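Side-chain contacts in DyP (Bjerkandera adusta, PDB 3VXJ), which binds heme b and, as a dye-decolorizing peroxidase, probably oxidises dyes and phenolic compounds with hydrogen peroxide: residues 209-214 against 437-442; 42-47 against 119-124; 12-17 against 357-362; 29-32 against 36-39. One frame throughout, in Å; residues are numbered along the deposited sequence.

Overall arrangement
Contacts 2 and 4, with centres about 12 Å apart, both pack helix 34-48 on the N-terminal four-stranded antiparallel sheet, using its neighbouring strands 119-125 and 23-31. Contact 4 closes first along the chain, then contact 2, both nested inside the long loop closed by contact 3. That contact brings helix 13-16 to strand 353-360 of the second sheet, close to the heme. Contact 1, about 17 Å from contact 3 centre to centre, packs the C-terminal helix 433-440 on the loop before strand 216-225, its segments alternating with those of contact 3. Contact 3 thus joins the two similarly built halves; contact 1 lies on the side of the second, where helix 433-440 meets helix 34-48 of the first.

Contact 1 of 4, residues 209-214 against 437-442; sequences PSWALD and TATIAA
Thr439 presses its methyl group onto the indole of Trp211. CG2 lies 3.6 Å from the centroid of the five-membered ring and 15° off the ring normal, a CH-pi contact made squarely over the face. Pro209 CB covers the opposite face from within the tryptophan's own segment, 3.4 Å above the ring plane and toward the rim, with Ala212 CB higher over the same face, toward the six-membered ring. The pyrrole half of the indole is thereby clamped between a proline and a threonine methyl. In Trp211, CG stands between the backbone N and the carbonyl carbon (chi1 60°), which folds the ring back over its own 3-10 turn and offers the other face to the helix. Thr439 OG1 also comes close, 3.3 Å from Trp211 CB, but this is van der Waals contact.

The packing thins toward the six-membered ring, where Ile440 brings up just the end of its chain: CD1 stands 4.1 Å from Trp211 CZ3. Beyond the clamp, Ser210 and Ala438 are exposed on the surface, and Trp211 and Thr439 themselves are partly exposed. The polar end of the indole looks to another loop, NE1 bonding to Asp83 OD2, while Ile81, Leu85 and Phe429 give further apolar cover.

Past Ile440 the helix ends, and Ala442 closes the chain with its terminal carboxylate salt-bridged to Lys38. The arrangement belongs to the outer end of the second ferredoxin-like unit of the DyP fold, where the helix following strand 420-430 is held against the loop leading into strand 216-225.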
loop_
_atom_site.group_PDB
_atom_site.type_symbol
_atom_site.label_atom_id
_atom_site.label_comp_id
_atom_site.label_asym_id
_atom_site.label_seq_id
_atom_site.Cartn_x
_atom_site.Cartn_y
_atom_site.Cartn_z
ATOM N N PRO A 209 12.876 -19.265 -9.686
ATOM C CA PRO A 209 12.477 -20.488 -10.390
ATOM C C PRO A 209 11.603 -20.123 -11.589
ATOM O O PRO A 209 10.879 -19.122 -11.550
ATOM C CB PRO A 209 11.659 -21.259 -9.349
ATOM C CG PRO A 209 11.961 -20.613 -8.032
ATOM C CD PRO A 209 12.345 -19.202 -8.313
ATOM N N SER A 210 11.675 -20.915 -12.654
ATOM C CA SER A 210 10.848 -20.665 -13.835
ATOM C C SER A 210 9.361 -20.585 -13.488
ATOM O O SER A 210 8.640 -19.778 -14.074
ATOM C CB SER A 210 11.110 -21.717 -14.916
ATOM O OG SER A 210 10.595 -22.984 -14.543
ATOM N N TRP A 211 8.913 -21.387 -12.523
ATOM C CA TRP A 211 7.492 -21.386 -12.160
ATOM C C TRP A 211 7.030 -20.084 -11.501
ATOM O O TRP A 211 5.823 -19.829 -11.414
ATOM C CB TRP A 211 7.124 -22.599 -11.305
ATOM C CG TRP A 211 7.838 -22.744 -9.986
ATOM C CD1 TRP A 211 8.876 -23.585 -9.708
ATOM C CD2 TRP A 211 7.517 -22.087 -8.750
ATOM N NE1 TRP A 211 9.241 -23.475 -8.391
ATOM C CE2 TRP A 211 8.423 -22.566 -7.776
ATOM C CE3 TRP A 211 6.555 -21.138 -8.370
ATOM C CZ2 TRP A 211 8.406 -22.123 -6.450
ATOM C CZ3 TRP A 211 6.534 -20.701 -7.049
ATOM C CH2 TRP A 211 7.457 -21.195 -6.104
ATOM N N ALA A 212 7.982 -19.268 -11.053
ATOM C CA ALA A 212 7.672 -17.983 -10.426
ATOM C C ALA A 212 7.390 -16.859 -11.428
ATOM O O ALA A 212 7.036 -15.743 -11.026
ATOM C CB ALA A 212 8.787 -17.573 -9.464
ATOM N N LEU A 213 7.525 -17.138 -12.725
ATOM C CA LEU A 213 7.220 -16.143 -13.751
ATOM C C LEU A 213 5.810 -15.580 -13.559
ATOM O O LEU A 213 4.847 -16.336 -13.374
ATOM C CB LEU A 213 7.366 -16.739 -15.153
ATOM C CG LEU A 213 7.112 -15.796 -16.337
ATOM C CD1 LEU A 213 8.164 -14.706 -16.414
ATOM C CD2 LEU A 213 7.074 -16.591 -17.633
ATOM N N ASP A 214 5.711 -14.253 -13.610
ATOM C CA ASP A 214 4.434 -13.524 -13.587
ATOM C C ASP A 214 3.716 -13.577 -12.244
ATOM O O ASP A 214 2.509 -13.306 -12.162
ATOM C CB ASP A 214 3.518 -13.948 -14.746
ATOM C CG ASP A 214 3.996 -13.437 -16.079
ATOM O OD1 ASP A 214 4.622 -12.356 -16.114
ATOM O OD2 ASP A 214 3.734 -14.118 -17.091
ATOM N N THR A 437 -1.883 -24.102 -10.086
ATOM C CA THR A 437 -2.299 -25.484 -10.305
ATOM C C THR A 437 -1.174 -26.404 -10.789
ATOM O O THR A 437 -1.128 -27.577 -10.401
ATOM C CB THR A 437 -3.537 -25.572 -11.236
ATOM O OG1 THR A 437 -3.226 -25.017 -12.522
ATOM C CG2 THR A 437 -4.706 -24.811 -10.617
ATOM N N ALA A 438 -0.269 -25.877 -11.616
ATOM C CA ALA A 438 0.797 -26.688 -12.218
ATOM C C ALA A 438 1.982 -26.911 -11.281
ATOM O O ALA A 438 2.716 -27.890 -11.426
ATOM C CB ALA A 438 1.267 -26.074 -13.535
ATOM N N THR A 439 2.160 -26.010 -10.319
ATOM C CA THR A 439 3.299 -26.084 -9.400
ATOM C C THR A 439 2.849 -26.213 -7.952
ATOM O O THR A 439 3.142 -27.222 -7.300
ATOM C CB THR A 439 4.245 -24.873 -9.554
ATOM O OG1 THR A 439 4.678 -24.784 -10.915
ATOM C CG2 THR A 439 5.466 -25.017 -8.651
ATOM N N ILE A 440 2.124 -25.215 -7.450
ATOM C CA ILE A 440 1.754 -25.196 -6.031
ATOM C C ILE A 440 0.922 -26.430 -5.672
ATOM O O ILE A 440 1.105 -27.033 -4.605
ATOM C CB ILE A 440 0.994 -23.898 -5.624
ATOM C CG1 ILE A 440 1.797 -22.635 -5.981
ATOM C CG2 ILE A 440 0.643 -23.922 -4.136
ATOM C CD1 ILE A 440 3.242 -22.589 -5.459
ATOM N N ALA A 441 0.022 -26.809 -6.577
ATOM C CA ALA A 441 -0.893 -27.924 -6.350
ATOM C C ALA A 441 -0.425 -29.259 -6.935
ATOM O O ALA A 441 -1.170 -30.247 -6.901
ATOM C CB ALA A 441 -2.267 -27.576 -6.884
ATOM N N ALA A 442 0.796 -29.299 -7.464
ATOM C CA ALA A 442 1.335 -30.521 -8.063
ATOM C C ALA A 442 1.645 -31.590 -7.013
ATOM O O ALA A 442 1.529 -32.785 -7.283
ATOM C CB ALA A 442 2.575 -30.213 -8.896
ATOM O OXT ALA A 442 2.022 -31.281 -5.880
#

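Contact 2 of 4, residues 42-47 against 119-124; sequences KTYVPE and GVFLIG
Tyr44 and Phe121 meet as an offset edge-to-face pair: the rim of the phenylalanine is turned toward the face of the tyrosine, with the planes 82° apart. The centroids are separated by 5.6 Å, and the offset leaves the touching to one corner of each ring. Phe121 CE1 lies 3.8 Å from Tyr44 CE2. Phe121 CD1 is next, 4.1 Å from Tyr44 CE2. Relative to the Phe121 ring, Tyr44 CE2 lies at the edge, near its plane; relative to the Tyr44 ring, Phe121 CE1 arrives obliquely.

The two first torsions bring the rings together although the CA atoms of Tyr44 and Phe121 are 11.4 Å apart. Tyr44 holds CG anti to its backbone N (chi1 -168°), which extends the phenol from helix 34-48 toward the sheet. Phe121 has CG anti to the carbonyl carbon (chi1 -68°), raising its ring from strand 119-125 to meet it. Phe142 from helix 128-142 makes edge-to-face contacts with both rings, so three aromatics interlock beneath the two helices, with Ile138, Val67 and Leu69 packed around them. One residue along the helix, Val45 touches helix 433-440, while Pro46, which has no N-H to give, marks a kink.

Both partners are buried, and their meeting joins helix to sheet in the N-terminal ferredoxin-like unit. No polar atom takes part in the contact between the two rings. An aromatic rim, slightly positive at its hydrogens, turned toward a ring face may give a small electrostatic preference, weakened by the offset, but most of the hold probably comes from dispersion and from keeping the rings away from water.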
loop_
_atom_site.group_PDB
_atom_site.type_symbol
_atom_site.label_atom_id
_atom_site.label_comp_id
_atom_site.label_asym_id
_atom_site.label_seq_id
_atom_site.Cartn_x
_atom_site.Cartn_y
_atom_site.Cartn_z
ATOM N N LYS A 42 -6.899 -27.024 -6.941
ATOM C CA LYS A 42 -7.146 -27.317 -8.349
ATOM C C LYS A 42 -8.617 -27.141 -8.726
ATOM O O LYS A 42 -8.921 -26.751 -9.848
ATOM C CB LYS A 42 -6.637 -28.714 -8.709
ATOM C CG LYS A 42 -5.117 -28.784 -8.816
ATOM C CD LYS A 42 -4.613 -30.213 -8.981
ATOM C CE LYS A 42 -3.203 -30.228 -9.551
ATOM N NZ LYS A 42 -2.640 -31.607 -9.683
ATOM N N THR A 43 -9.518 -27.424 -7.785
ATOM C CA THR A 43 -10.946 -27.155 -7.952
ATOM C C THR A 43 -11.226 -25.652 -7.946
ATOM O O THR A 43 -11.992 -25.136 -8.765
ATOM C CB THR A 43 -11.763 -27.794 -6.805
ATOM O OG1 THR A 43 -11.512 -29.202 -6.764
ATOM C CG2 THR A 43 -13.247 -27.562 -7.001
ATOM N N TYR A 44 -10.604 -24.964 -6.999
ATOM C CA TYR A 44 -10.893 -23.563 -6.725
ATOM C C TYR A 44 -10.401 -22.598 -7.809
ATOM O O TYR A 44 -11.129 -21.690 -8.212
ATOM C CB TYR A 44 -10.299 -23.192 -5.364
ATOM C CG TYR A 44 -10.773 -21.864 -4.833
ATOM C CD1 TYR A 44 -12.033 -21.745 -4.255
ATOM C CD2 TYR A 44 -9.960 -20.731 -4.902
ATOM C CE1 TYR A 44 -12.478 -20.530 -3.769
ATOM C CE2 TYR A 44 -10.391 -19.508 -4.427
ATOM C CZ TYR A 44 -11.649 -19.414 -3.857
ATOM O OH TYR A 44 -12.091 -18.207 -3.381
ATOM N N VAL A 45 -9.180 -22.807 -8.291
ATOM C CA VAL A 45 -8.513 -21.802 -9.125
ATOM C C VAL A 45 -9.280 -21.429 -10.404
ATOM O O VAL A 45 -9.561 -20.249 -10.610
ATOM C CB VAL A 45 -7.029 -22.164 -9.399
ATOM C CG1 VAL A 45 -6.417 -21.246 -10.469
ATOM C CG2 VAL A 45 -6.231 -22.083 -8.124
ATOM N N PRO A 46 -9.654 -22.422 -11.242
ATOM C CA PRO A 46 -10.348 -22.053 -12.481
ATOM C C PRO A 46 -11.692 -21.371 -12.243
ATOM O O PRO A 46 -12.153 -20.611 -13.094
ATOM C CB PRO A 46 -10.565 -23.403 -13.189
ATOM C CG PRO A 46 -10.436 -24.427 -12.116
ATOM C CD PRO A 46 -9.438 -23.879 -11.154
ATOM N N GLU A 47 -12.303 -21.634 -11.089
ATOM C CA GLU A 47 -13.621 -21.095 -10.753
ATOM C C GLU A 47 -13.602 -19.674 -10.195
ATOM O O GLU A 47 -14.514 -18.888 -10.457
ATOM C CB GLU A 47 -14.341 -22.018 -9.756
ATOM C CG GLU A 47 -14.584 -23.443 -10.251
ATOM C CD GLU A 47 -15.200 -23.509 -11.643
ATOM O OE1 GLU A 47 -16.266 -22.890 -11.868
ATOM O OE2 GLU A 47 -14.618 -24.192 -12.517
ATOM N N GLY A 119 -0.832 -18.402 4.166
ATOM C CA GLY A 119 -1.284 -17.705 2.981
ATOM C C GLY A 119 -2.445 -16.792 3.264
ATOM O O GLY A 119 -2.920 -16.693 4.401
ATOM N N VAL A 120 -2.900 -16.130 2.208
ATOM C CA VAL A 120 -4.026 -15.215 2.289
ATOM C C VAL A 120 -4.872 -15.288 1.017
ATOM O O VAL A 120 -4.336 -15.244 -0.103
ATOM C CB VAL A 120 -3.545 -13.756 2.589
ATOM C CG1 VAL A 120 -2.595 -13.214 1.497
ATOM C CG2 VAL A 120 -4.736 -12.835 2.824
ATOM N N PHE A 121 -6.185 -15.419 1.200
ATOM C CA PHE A 121 -7.138 -15.200 0.122
ATOM C C PHE A 121 -7.568 -13.741 0.206
ATOM O O PHE A 121 -7.972 -13.284 1.277
ATOM C CB PHE A 121 -8.401 -16.051 0.281
ATOM C CG PHE A 121 -8.193 -17.532 0.109
ATOM C CD1 PHE A 121 -8.413 -18.141 -1.124
ATOM C CD2 PHE A 121 -7.849 -18.329 1.195
ATOM C CE1 PHE A 121 -8.248 -19.518 -1.282
ATOM C CE2 PHE A 121 -7.685 -19.705 1.054
ATOM C CZ PHE A 121 -7.891 -20.305 -0.187
ATOM N N LEU A 122 -7.456 -13.013 -0.898
ATOM C CA LEU A 122 -7.960 -11.643 -0.988
ATOM C C LEU A 122 -9.253 -11.696 -1.761
ATOM O O LEU A 122 -9.258 -12.120 -2.912
ATOM C CB LEU A 122 -6.995 -10.736 -1.762
ATOM C CG LEU A 122 -5.535 -10.528 -1.394
ATOM C CD1 LEU A 122 -4.672 -11.718 -1.808
ATOM C CD2 LEU A 122 -5.066 -9.264 -2.092
ATOM N N ILE A 123 -10.330 -11.236 -1.137
ATOM C CA ILE A 123 -11.648 -11.265 -1.760
ATOM C C ILE A 123 -12.136 -9.833 -1.897
ATOM O O ILE A 123 -12.287 -9.142 -0.886
ATOM C CB ILE A 123 -12.682 -12.057 -0.914
ATOM C CG1 ILE A 123 -12.175 -13.461 -0.575
ATOM C CG2 ILE A 123 -14.036 -12.120 -1.646
ATOM C CD1 ILE A 123 -12.928 -14.142 0.560
ATOM N N GLY A 124 -12.355 -9.382 -3.128
ATOM C CA GLY A 124 -12.857 -8.029 -3.379
ATOM C C GLY A 124 -14.281 -8.109 -3.873
ATOM O O GLY A 124 -14.577 -8.873 -4.786
#

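Contact 3 of 4, residues 12-17 against 357-362; sequences QGDILV and VEYQSI
Where the first ferredoxin-like unit of the DyP fold meets the sheet of the second, Asp14 of the short helix 13-16 accepts a hydrogen bond from Tyr359 of strand 353-360, whose preceding residue, Glu358, touches the heme. The Tyr359 hydroxyl OH donates to Asp14 OD2 over 2.6 Å, meeting it on the anti side and 16° out of the carboxylate plane. OD2 lies near the plane of the ring, at its edge, yet the carboxylate itself is turned 83° to that ring. The other oxygen, OD1, bonds to Ser330 OG and Met19 N, so three hydrogen bonds grip this buried group and probably stabilise its charge.

Ile15 covers one face of the phenol with its backbone: CA lies 4.0 Å from the ring centroid in a CH-pi contact. Its side chain adds CG1, 4.0 Å from Tyr359 CE1. A phenylalanine in place of Tyr359 could still pack under Ile15 but would probably leave Asp14 OD2 without its donor, buried and less firmly oriented.

Leu122 of strand 119-125 touches the Asp14-Tyr359 pair from the first sheet, while Met218 and Leu430 flank Tyr359 from strands 216-225 and 420-430.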
loop_
_atom_site.group_PDB
_atom_site.type_symbol
_atom_site.label_atom_id
_atom_site.label_comp_id
_atom_site.label_asym_id
_atom_site.label_seq_id
_atom_site.Cartn_x
_atom_site.Cartn_y
_atom_site.Cartn_z
ATOM N N GLN A 12 -2.520 -12.732 -11.644
ATOM C CA GLN A 12 -3.524 -12.391 -10.646
ATOM C C GLN A 12 -3.822 -10.886 -10.671
ATOM O O GLN A 12 -2.913 -10.051 -10.616
ATOM C CB GLN A 12 -3.105 -12.894 -9.264
ATOM C CG GLN A 12 -3.050 -14.422 -9.158
ATOM C CD GLN A 12 -3.103 -14.903 -7.727
ATOM O OE1 GLN A 12 -4.076 -14.651 -7.025
ATOM N NE2 GLN A 12 -2.051 -15.582 -7.276
ATOM N N GLY A 13 -5.107 -10.552 -10.784
ATOM C CA GLY A 13 -5.504 -9.208 -11.179
ATOM C C GLY A 13 -5.156 -8.087 -10.215
ATOM O O GLY A 13 -4.929 -6.959 -10.646
ATOM N N ASP A 14 -5.122 -8.374 -8.915
ATOM C CA ASP A 14 -4.814 -7.309 -7.952
ATOM C C ASP A 14 -3.400 -6.746 -8.112
ATOM O O ASP A 14 -3.151 -5.594 -7.763
ATOM C CB ASP A 14 -5.050 -7.766 -6.513
ATOM C CG ASP A 14 -5.212 -6.604 -5.551
ATOM O OD1 ASP A 14 -5.970 -5.666 -5.874
ATOM O OD2 ASP A 14 -4.557 -6.616 -4.482
ATOM N N ILE A 15 -2.495 -7.559 -8.663
ATOM C CA ILE A 15 -1.103 -7.155 -8.835
ATOM C C ILE A 15 -0.964 -6.015 -9.852
ATOM O O ILE A 15 -0.279 -5.028 -9.598
ATOM C CB ILE A 15 -0.232 -8.329 -9.315
ATOM C CG1 ILE A 15 -0.256 -9.474 -8.303
ATOM C CG2 ILE A 15 1.199 -7.858 -9.547
ATOM C CD1 ILE A 15 0.299 -10.774 -8.870
ATOM N N LEU A 16 -1.620 -6.171 -11.001
ATOM C CA LEU A 16 -1.379 -5.312 -12.161
ATOM C C LEU A 16 -2.440 -4.232 -12.330
ATOM O O LEU A 16 -2.133 -3.110 -12.724
ATOM C CB LEU A 16 -1.273 -6.168 -13.435
ATOM C CG LEU A 16 -1.022 -5.526 -14.804
ATOM C CD1 LEU A 16 0.296 -4.774 -14.805
ATOM C CD2 LEU A 16 -1.045 -6.579 -15.908
ATOM N N VAL A 17 -3.689 -4.579 -12.031
ATOM C CA VAL A 17 -4.823 -3.707 -12.299
ATOM C C VAL A 17 -5.393 -3.147 -10.997
ATOM O O VAL A 17 -5.748 -1.967 -10.922
ATOM C CB VAL A 17 -5.912 -4.459 -13.112
ATOM C CG1 VAL A 17 -7.090 -3.545 -13.429
ATOM C CG2 VAL A 17 -5.320 -5.028 -14.399
ATOM N N VAL A 357 -1.405 -2.836 1.090
ATOM C CA VAL A 357 -0.971 -3.884 0.166
ATOM C C VAL A 357 -0.065 -3.252 -0.873
ATOM O O VAL A 357 -0.483 -2.318 -1.565
ATOM C CB VAL A 357 -2.192 -4.485 -0.554
ATOM C CG1 VAL A 357 -1.764 -5.455 -1.633
ATOM C CG2 VAL A 357 -3.127 -5.174 0.448
ATOM N N GLU A 358 1.169 -3.750 -0.973
ATOM C CA GLU A 358 2.106 -3.238 -1.961
ATOM C C GLU A 358 2.806 -4.395 -2.651
ATOM O O GLU A 358 3.316 -5.298 -1.977
ATOM C CB GLU A 358 3.131 -2.321 -1.297
ATOM C CG GLU A 358 3.993 -1.530 -2.271
ATOM C CD GLU A 358 4.759 -0.384 -1.620
ATOM O OE1 GLU A 358 5.051 -0.454 -0.421
ATOM O OE2 GLU A 358 5.054 0.608 -2.334
ATOM N N TYR A 359 2.816 -4.348 -3.983
ATOM C CA TYR A 359 3.388 -5.401 -4.825
ATOM C C TYR A 359 4.646 -4.935 -5.541
ATOM O O TYR A 359 4.701 -3.826 -6.090
ATOM C CB TYR A 359 2.403 -5.837 -5.907
ATOM C CG TYR A 359 1.119 -6.449 -5.405
ATOM C CD1 TYR A 359 1.087 -7.747 -4.906
ATOM C CD2 TYR A 359 -0.079 -5.727 -5.452
ATOM C CE1 TYR A 359 -0.094 -8.320 -4.470
ATOM C CE2 TYR A 359 -1.284 -6.301 -5.018
ATOM C CZ TYR A 359 -1.270 -7.589 -4.519
ATOM O OH TYR A 359 -2.447 -8.166 -4.076
ATOM N N GLN A 360 5.633 -5.827 -5.583
ATOM C CA GLN A 360 6.909 -5.574 -6.264
ATOM C C GLN A 360 7.592 -6.917 -6.468
ATOM O O GLN A 360 7.298 -7.881 -5.762
ATOM C CB GLN A 360 7.814 -4.660 -5.423
ATOM C CG GLN A 360 8.082 -5.184 -4.005
ATOM C CD GLN A 360 7.016 -4.754 -3.009
ATOM O OE1 GLN A 360 6.859 -3.569 -2.728
ATOM N NE2 GLN A 360 6.281 -5.723 -2.455
ATOM N N SER A 361 8.509 -6.981 -7.428
ATOM C CA SER A 361 9.285 -8.200 -7.628
ATOM C C SER A 361 10.338 -8.409 -6.537
ATOM O O SER A 361 10.678 -9.551 -6.234
ATOM C CB SER A 361 9.950 -8.189 -9.001
ATOM O OG SER A 361 10.859 -7.104 -9.058
ATOM N N ILE A 362 10.859 -7.316 -5.974
ATOM C CA ILE A 362 11.941 -7.391 -4.990
ATOM C C ILE A 362 11.477 -6.589 -3.794
ATOM O O ILE A 362 11.381 -5.361 -3.859
ATOM C CB ILE A 362 13.281 -6.840 -5.545
ATOM C CG1 ILE A 362 13.750 -7.678 -6.738
ATOM C CG2 ILE A 362 14.372 -6.822 -4.452
ATOM C CD1 ILE A 362 14.809 -6.996 -7.614
#

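Contact 4 of 4, residues 29-32 against 36-39; sequences FQVN and SFKT
Over one face of the Phe37 ring sits Val31 CG2, 4.2 Å from the centroid and only 13° off the normal, a CH-pi contact from strand to helix. The same methyl lies in the plane of the Phe29 ring, at its edge, so one branch of the valine serves both aromatics. The two rings are nearly parallel, their planes 23° apart, but slid so far that they barely overlap, with centroids 5.7 Å from each other. They touch at their outer corners, Phe29 CE1 lying 3.7 Å from Phe37 CE1. The other valine branch, CG1, rests 4.0 Å from Phe37 CB, at the root of the side chain.

Phe29 carries CG in the crowded position between its backbone N and carbonyl carbon (chi1 67°), and its ring reaches along the sheet surface to the end of Phe37. This is the first strand-to-helix step of the N-terminal ferredoxin-like unit: strand 23-31 turns within a few residues into helix 34-48, which doubles back to lie on the sheet. Asp33 in that turn takes a hydrogen bond on OD1 from Ser36 N, and Asn32 ND2 bonds to Thr147 OG1 and Ser144 O.

Phe37 is buried, with Leu79, Phe71 and Ile146 around it and the ring of Phe142 meeting it. Cutting Phe37 back to an alanine is likely to open a gap between helix and sheet, leaving Val31 CG2 without its ring face and Phe29 CE1 without its neighbour. Lys38 NZ, next in the helix, bonds to Leu79 O.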
loop_
_atom_site.group_PDB
_atom_site.type_symbol
_atom_site.label_atom_id
_atom_site.label_comp_id
_atom_site.label_asym_id
_atom_site.label_seq_id
_atom_site.Cartn_x
_atom_site.Cartn_y
_atom_site.Cartn_z
ATOM N N PHE A 29 -4.770 -17.977 6.472
ATOM C CA PHE A 29 -4.979 -19.382 6.769
ATOM C C PHE A 29 -3.687 -20.143 7.011
ATOM O O PHE A 29 -2.586 -19.692 6.645
ATOM C CB PHE A 29 -5.808 -20.056 5.656
ATOM C CG PHE A 29 -5.100 -20.140 4.332
ATOM C CD1 PHE A 29 -4.332 -21.262 4.010
ATOM C CD2 PHE A 29 -5.171 -19.095 3.412
ATOM C CE1 PHE A 29 -3.658 -21.345 2.807
ATOM C CE2 PHE A 29 -4.507 -19.180 2.196
ATOM C CZ PHE A 29 -3.740 -20.301 1.895
ATOM N N GLN A 30 -3.852 -21.299 7.647
ATOM C CA GLN A 30 -2.840 -22.334 7.752
ATOM C C GLN A 30 -3.309 -23.543 6.966
ATOM O O GLN A 30 -4.506 -23.848 6.946
ATOM C CB GLN A 30 -2.703 -22.804 9.195
ATOM C CG GLN A 30 -2.161 -21.856 10.200
ATOM C CD GLN A 30 -2.028 -22.532 11.561
ATOM O OE1 GLN A 30 -1.601 -23.689 11.656
ATOM N NE2 GLN A 30 -2.401 -21.820 12.618
ATOM N N VAL A 31 -2.364 -24.258 6.366
ATOM C CA VAL A 31 -2.644 -25.537 5.721
ATOM C C VAL A 31 -2.549 -26.658 6.758
ATOM O O VAL A 31 -1.532 -26.796 7.428
ATOM C CB VAL A 31 -1.637 -25.815 4.577
ATOM C CG1 VAL A 31 -1.856 -27.201 3.971
ATOM C CG2 VAL A 31 -1.725 -24.749 3.495
ATOM N N ASN A 32 -3.614 -27.450 6.877
ATOM C CA ASN A 32 -3.634 -28.599 7.788
ATOM C C ASN A 32 -3.250 -29.908 7.116
ATOM O O ASN A 32 -2.701 -30.796 7.756
ATOM C CB ASN A 32 -5.018 -28.765 8.418
ATOM C CG ASN A 32 -5.439 -27.566 9.238
ATOM O OD1 ASN A 32 -4.654 -27.008 10.009
ATOM N ND2 ASN A 32 -6.694 -27.171 9.090
ATOM N N SER A 36 -4.986 -32.678 0.650
ATOM C CA SER A 36 -6.362 -32.203 0.548
ATOM C C SER A 36 -6.428 -30.742 0.098
ATOM O O SER A 36 -7.305 -30.372 -0.685
ATOM C CB SER A 36 -7.106 -32.423 1.863
ATOM O OG SER A 36 -7.103 -33.802 2.201
ATOM N N PHE A 37 -5.490 -29.923 0.567
ATOM C CA PHE A 37 -5.400 -28.539 0.117
ATOM C C PHE A 37 -5.152 -28.435 -1.389
ATOM O O PHE A 37 -5.789 -27.631 -2.070
ATOM C CB PHE A 37 -4.310 -27.775 0.875
ATOM C CG PHE A 37 -4.192 -26.347 0.450
ATOM C CD1 PHE A 37 -4.995 -25.373 1.033
ATOM C CD2 PHE A 37 -3.310 -25.978 -0.563
ATOM C CE1 PHE A 37 -4.896 -24.043 0.629
ATOM C CE2 PHE A 37 -3.213 -24.656 -0.974
ATOM C CZ PHE A 37 -4.001 -23.691 -0.366
ATOM N N LYS A 38 -4.227 -29.246 -1.896
ATOM C CA LYS A 38 -3.845 -29.193 -3.300
ATOM C C LYS A 38 -4.988 -29.565 -4.239
ATOM O O LYS A 38 -5.185 -28.897 -5.245
ATOM C CB LYS A 38 -2.619 -30.067 -3.557
ATOM C CG LYS A 38 -1.349 -29.482 -2.950
ATOM C CD LYS A 38 -0.155 -30.367 -3.166
ATOM C CE LYS A 38 1.040 -29.777 -2.447
ATOM N NZ LYS A 38 2.315 -30.317 -2.958
ATOM N N THR A 39 -5.757 -30.604 -3.914
ATOM C CA THR A 39 -6.898 -30.947 -4.750
ATOM C C THR A 39 -7.997 -29.886 -4.649
ATOM O O THR A 39 -8.599 -29.520 -5.664
ATOM C CB THR A 39 -7.418 -32.385 -4.494
ATOM O OG1 THR A 39 -8.540 -32.648 -5.352
ATOM C CG2 THR A 39 -7.822 -32.601 -3.031
#